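PDB 4G75: phosphodiesterase from Pseudomonas aeruginosa, which is a magnesium-binding, colicin M-like bacteriocin that probably kills related bacteria by degrading a lipid-linked peptidoglycan precursor. Local coordinates for residues Asp4-Ser18 with Gln99-Asn111. Numbering follows the deposited sequence. Where two conformers were deposited one is given.
Sequences DLGTTTIVAGQGDFS and QFSLGDDRITAMN. With EDO (1,2-ethanediol), chain I.
The loop Asp4-Ser18 runs past the start of the helix containing Arg106-Asn111, approaching it at Asp16 and Ile107 and most closely at Ser18 and Asn111 (CA to CA 5.8 Å). Arg106, its chain extended from CG to NE, reaches into the bend formed by Asp4-Thr8. It grips Asp4 side-on in a nearly coplanar salt bridge: NE meets OD2 at 2.9 Å and NH2 meets OD1 at 2.9 Å, each on the syn lone pair. The far end of the guanidinium fastens on one backbone oxygen, NH1 reaching Thr8 O at 2.8 Å while NH2 gives one N-H to that carbonyl and the other to Asp4 OD1. Each Asp4 oxygen has a further donor: Gly6 N closes an Asx turn onto OD1 from above the carboxylate plane, and Gln99 NE2 approaches OD2 at 3.1 Å, on the anti side but well out of the carboxylate plane. Gln99 NE2 also donates to Asp104 O, a pairing that ties the Asp4 carboxylate to the link between helices 81-102 and 106-113. In this helical part of the chain, away from the magnesium site, the N-terminal loop is thus fixed to a helix start whose N-cap is Asp105, which accepts from Thr108 N. Ile107 packs between Ile10 CD1, 4.1 Å from Ile107 CG1, and the Phe17 ring, while its CD1 lies against Ala12 and Asp16. Phe17 also touches Val47 of helix 34-49. Beyond Ile107, the Asn111 amide bridges successive peptides: ND2 donates almost straight (175°) to Asp16 O at 3.0 Å, in the carbonyl plane, and OD1 receives Ser18 N from above its own carbonyl plane at 2.9 Å, just where helix 18-24 begins.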
loop_
_atom_site.group_PDB
_atom_site.type_symbol
_atom_site.label_atom_id
_atom_site.label_comp_id
_atom_site.label_asym_id
_atom_site.label_seq_id
_atom_site.Cartn_x
_atom_site.Cartn_y
_atom_site.Cartn_z
ATOM N N ASP A 4 2.025 9.222 8.935
ATOM C CA ASP A 4 3.258 8.773 8.316
ATOM C C ASP A 4 2.886 8.142 6.984
ATOM O O ASP A 4 2.565 6.955 6.924
ATOM C CB ASP A 4 3.964 7.741 9.196
ATOM C CG ASP A 4 5.242 7.214 8.567
ATOM O OD1 ASP A 4 5.631 7.717 7.495
ATOM O OD2 ASP A 4 5.860 6.292 9.147
ATOM N N LEU A 5 2.924 8.929 5.916
ATOM C CA LEU A 5 2.527 8.414 4.611
ATOM C C LEU A 5 3.722 8.037 3.744
ATOM O O LEU A 5 3.659 8.109 2.516
ATOM C CB LEU A 5 1.607 9.409 3.892
ATOM C CG LEU A 5 0.427 9.907 4.736
ATOM C CD1 LEU A 5 -0.453 10.855 3.917
ATOM C CD2 LEU A 5 -0.390 8.731 5.268
ATOM N N GLY A 6 4.810 7.627 4.392
ATOM C CA GLY A 6 5.955 7.067 3.702
ATOM C C GLY A 6 6.760 8.023 2.844
ATOM O O GLY A 6 7.361 7.606 1.856
ATOM N N THR A 7 6.783 9.300 3.212
ATOM C CA THR A 7 7.540 10.281 2.445
ATOM C C THR A 7 8.966 10.426 2.970
ATOM O O THR A 7 9.873 10.792 2.226
ATOM C CB THR A 7 6.865 11.658 2.448
ATOM O OG1 THR A 7 6.648 12.084 3.796
ATOM C CG2 THR A 7 5.522 11.596 1.717
ATOM N N THR A 8 9.159 10.138 4.251
ATOM C CA THR A 8 10.473 10.291 4.873
ATOM C C THR A 8 11.233 8.969 4.930
ATOM O O THR A 8 10.634 7.905 5.064
ATOM C CB THR A 8 10.344 10.854 6.292
ATOM O OG1 THR A 8 9.618 9.929 7.110
ATOM C CG2 THR A 8 9.605 12.173 6.264
ATOM N N THR A 9 12.554 9.040 4.816
ATOM C CA THR A 9 13.396 7.855 4.957
ATOM C C THR A 9 13.915 7.788 6.382
ATOM O O THR A 9 14.364 8.794 6.914
ATOM C CB THR A 9 14.607 7.917 4.013
ATOM O OG1 THR A 9 14.158 7.952 2.654
ATOM C CG2 THR A 9 15.497 6.704 4.214
ATOM N N ILE A 10 13.858 6.612 7.003
ATOM C CA ILE A 10 14.411 6.463 8.344
ATOM C C ILE A 10 15.680 5.628 8.340
ATOM O O ILE A 10 15.975 4.932 7.371
ATOM C CB ILE A 10 13.396 5.869 9.344
ATOM C CG1 ILE A 10 13.064 4.417 9.000
ATOM C CG2 ILE A 10 12.129 6.722 9.397
ATOM C CD1 ILE A 10 12.338 3.703 10.121
ATOM N N VAL A 11 16.426 5.722 9.434
ATOM C CA VAL A 11 17.651 4.958 9.617
ATOM C C VAL A 11 17.351 3.711 10.434
ATOM O O VAL A 11 16.904 3.804 11.574
ATOM C CB VAL A 11 18.716 5.790 10.356
ATOM C CG1 VAL A 11 19.932 4.919 10.683
ATOM C CG2 VAL A 11 19.111 6.999 9.523
ATOM N N ALA A 12 17.599 2.539 9.862
ATOM C CA ALA A 12 17.299 1.308 10.575
ATOM C C ALA A 12 18.324 0.210 10.324
ATOM O O ALA A 12 18.958 0.157 9.270
ATOM C CB ALA A 12 15.903 0.813 10.213
ATOM N N GLY A 13 18.468 -0.670 11.307
ATOM C CA GLY A 13 19.364 -1.807 11.202
ATOM C C GLY A 13 18.715 -3.061 11.751
ATOM O O GLY A 13 17.661 -2.995 12.381
ATOM N N GLN A 14 19.340 -4.209 11.502
ATOM C CA GLN A 14 18.796 -5.492 11.938
ATOM C C GLN A 14 18.429 -5.484 13.417
ATOM O O GLN A 14 17.409 -6.046 13.820
ATOM C CB GLN A 14 19.816 -6.604 11.678
ATOM C CG GLN A 14 19.995 -6.957 10.210
ATOM C CD GLN A 14 21.328 -7.639 9.950
ATOM O OE1 GLN A 14 22.391 -7.060 10.198
ATOM N NE2 GLN A 14 21.282 -8.872 9.451
ATOM N N GLY A 15 19.282 -4.856 14.218
ATOM C CA GLY A 15 19.118 -4.822 15.658
ATOM C C GLY A 15 17.919 -4.035 16.144
ATOM O O GLY A 15 17.591 -4.076 17.322
ATOM N N ASP A 16 17.258 -3.315 15.243
ATOM C CA ASP A 16 16.030 -2.615 15.610
ATOM C C ASP A 16 14.837 -3.556 15.723
ATOM O O ASP A 16 13.798 -3.187 16.276
ATOM C CB ASP A 16 15.706 -1.522 14.595
ATOM C CG ASP A 16 16.608 -0.318 14.740
ATOM O OD1 ASP A 16 16.802 0.130 15.889
ATOM O OD2 ASP A 16 17.102 0.183 13.708
ATOM N N PHE A 17 14.995 -4.775 15.220
ATOM C CA PHE A 17 13.858 -5.677 15.090
ATOM C C PHE A 17 13.903 -6.864 16.037
ATOM O O PHE A 17 14.843 -7.645 16.032
ATOM C CB PHE A 17 13.698 -6.086 13.630
ATOM C CG PHE A 17 13.556 -4.907 12.722
ATOM C CD1 PHE A 17 14.641 -4.424 12.012
ATOM C CD2 PHE A 17 12.349 -4.233 12.639
ATOM C CE1 PHE A 17 14.515 -3.307 11.201
ATOM C CE2 PHE A 17 12.221 -3.121 11.837
ATOM C CZ PHE A 17 13.302 -2.656 11.117
ATOM N N SER A 18 12.859 -6.964 16.851
ATOM C CA SER A 18 12.791 -7.950 17.924
ATOM C C SER A 18 12.980 -9.381 17.430
ATOM O O SER A 18 13.586 -10.209 18.107
ATOM C CB SER A 18 11.460 -7.817 18.664
ATOM O OG SER A 18 11.319 -6.510 19.200
ATOM N N GLN A 99 0.227 0.925 12.204
ATOM C CA GLN A 99 0.438 2.339 11.931
ATOM C C GLN A 99 -0.872 3.108 11.878
ATOM O O GLN A 99 -0.974 4.193 12.446
ATOM C CB GLN A 99 1.215 2.546 10.634
ATOM C CG GLN A 99 2.686 2.206 10.758
ATOM C CD GLN A 99 3.550 3.057 9.870
ATOM O OE1 GLN A 99 3.619 2.849 8.652
ATOM N NE2 GLN A 99 4.215 4.040 10.470
ATOM N N PHE A 100 -1.872 2.553 11.195
ATOM C CA PHE A 100 -3.141 3.263 11.031
ATOM C C PHE A 100 -3.944 3.342 12.325
ATOM O O PHE A 100 -4.417 4.411 12.718
ATOM C CB PHE A 100 -4.025 2.617 9.949
ATOM C CG PHE A 100 -5.426 3.173 9.918
ATOM C CD1 PHE A 100 -5.678 4.402 9.338
ATOM C CD2 PHE A 100 -6.482 2.487 10.509
ATOM C CE1 PHE A 100 -6.959 4.928 9.318
ATOM C CE2 PHE A 100 -7.766 3.013 10.498
ATOM C CZ PHE A 100 -8.004 4.235 9.898
ATOM N N SER A 101 -4.093 2.201 12.982
ATOM C CA SER A 101 -4.968 2.088 14.145
ATOM C C SER A 101 -4.329 2.618 15.423
ATOM O O SER A 101 -4.994 3.240 16.247
ATOM C CB SER A 101 -5.380 0.631 14.343
ATOM O OG SER A 101 -5.985 0.443 15.607
ATOM N N LEU A 102 -3.038 2.358 15.591
ATOM C CA LEU A 102 -2.363 2.719 16.833
ATOM C C LEU A 102 -1.436 3.920 16.711
ATOM O O LEU A 102 -0.959 4.434 17.718
ATOM C CB LEU A 102 -1.569 1.523 17.369
ATOM C CG LEU A 102 -2.289 0.187 17.550
ATOM C CD1 LEU A 102 -1.307 -0.881 18.024
ATOM C CD2 LEU A 102 -3.458 0.327 18.519
ATOM N N GLY A 103 -1.168 4.361 15.486
ATOM C CA GLY A 103 -0.205 5.426 15.267
ATOM C C GLY A 103 1.225 5.026 15.591
ATOM O O GLY A 103 2.062 5.878 15.909
ATOM N N ASP A 104 1.508 3.730 15.524
ATOM C CA ASP A 104 2.869 3.236 15.713
ATOM C C ASP A 104 3.829 3.823 14.683
ATOM O O ASP A 104 3.486 3.951 13.509
ATOM C CB ASP A 104 2.905 1.717 15.546
ATOM C CG ASP A 104 2.452 0.971 16.782
ATOM O OD1 ASP A 104 2.372 1.588 17.870
ATOM O OD2 ASP A 104 2.199 -0.247 16.659
ATOM N N ASP A 105 5.043 4.146 15.119
ATOM C CA ASP A 105 6.125 4.439 14.191
ATOM C C ASP A 105 6.452 3.133 13.470
ATOM O O ASP A 105 5.988 2.075 13.872
ATOM C CB ASP A 105 7.356 4.952 14.936
ATOM C CG ASP A 105 7.932 3.912 15.891
ATOM O OD1 ASP A 105 7.440 3.809 17.034
ATOM O OD2 ASP A 105 8.879 3.205 15.499
ATOM N N ARG A 106 7.263 3.201 12.424
ATOM C CA ARG A 106 7.452 2.051 11.545
ATOM C C ARG A 106 8.035 0.851 12.264
ATOM O O ARG A 106 7.536 -0.275 12.140
ATOM C CB ARG A 106 8.343 2.432 10.365
ATOM C CG ARG A 106 7.685 3.460 9.461
ATOM C CD ARG A 106 8.664 4.027 8.456
ATOM N NE ARG A 106 8.111 5.192 7.765
ATOM C CZ ARG A 106 8.774 5.897 6.856
ATOM N NH1 ARG A 106 10.005 5.540 6.516
ATOM N NH2 ARG A 106 8.213 6.960 6.288
ATOM N N ILE A 107 9.104 1.093 13.012
ATOM C CA ILE A 107 9.794 0.012 13.698
ATOM C C ILE A 107 8.894 -0.615 14.758
ATOM O O ILE A 107 8.761 -1.839 14.824
ATOM C CB ILE A 107 11.139 0.497 14.278
ATOM C CG1 ILE A 107 12.085 0.861 13.127
ATOM C CG2 ILE A 107 11.752 -0.569 15.190
ATOM C CD1 ILE A 107 13.349 1.576 13.550
ATOM N N THR A 108 8.249 0.219 15.565
ATOM C CA THR A 108 7.330 -0.299 16.576
ATOM C C THR A 108 6.204 -1.108 15.931
ATOM O O THR A 108 5.814 -2.158 16.428
ATOM C CB THR A 108 6.725 0.826 17.429
ATOM O OG1 THR A 108 7.771 1.507 18.135
ATOM C CG2 THR A 108 5.729 0.263 18.431
ATOM N N ALA A 109 5.676 -0.601 14.825
ATOM C CA ALA A 109 4.586 -1.271 14.137
ATOM C C ALA A 109 5.000 -2.680 13.720
ATOM O O ALA A 109 4.240 -3.625 13.887
ATOM C CB ALA A 109 4.145 -0.454 12.927
HETATM N N MSE A 110 6.212 -2.819 13.190
HETATM C CA MSE A 110 6.686 -4.124 12.748
HETATM C C MSE A 110 6.989 -5.044 13.929
HETATM O O MSE A 110 6.651 -6.219 13.900
HETATM C CB MSE A 110 7.916 -3.997 11.856
HETATM C CG MSE A 110 8.466 -5.339 11.406
HETATM SE SE MSE A 110 7.202 -6.307 10.261
HETATM C CE MSE A 110 7.654 -5.365 8.606
ATOM N N ASN A 111 7.624 -4.518 14.969
ATOM C CA ASN A 111 7.909 -5.352 16.138
ATOM C C ASN A 111 6.641 -5.846 16.813
ATOM O O ASN A 111 6.573 -6.992 17.267
ATOM C CB ASN A 111 8.810 -4.624 17.134
ATOM C CG ASN A 111 10.228 -4.482 16.627
ATOM O OD1 ASN A 111 10.685 -5.277 15.810
ATOM N ND2 ASN A 111 10.935 -3.462 17.114
HETATM C C1 EDO I . 22.444 -3.986 9.763
HETATM O O1 EDO I . 22.220 -4.363 11.129
HETATM C C2 EDO I . 21.101 -3.890 9.049
HETATM O O2 EDO I . 21.288 -3.622 7.654
HETATM O O HOH W 1 4.682 4.545 6.774
#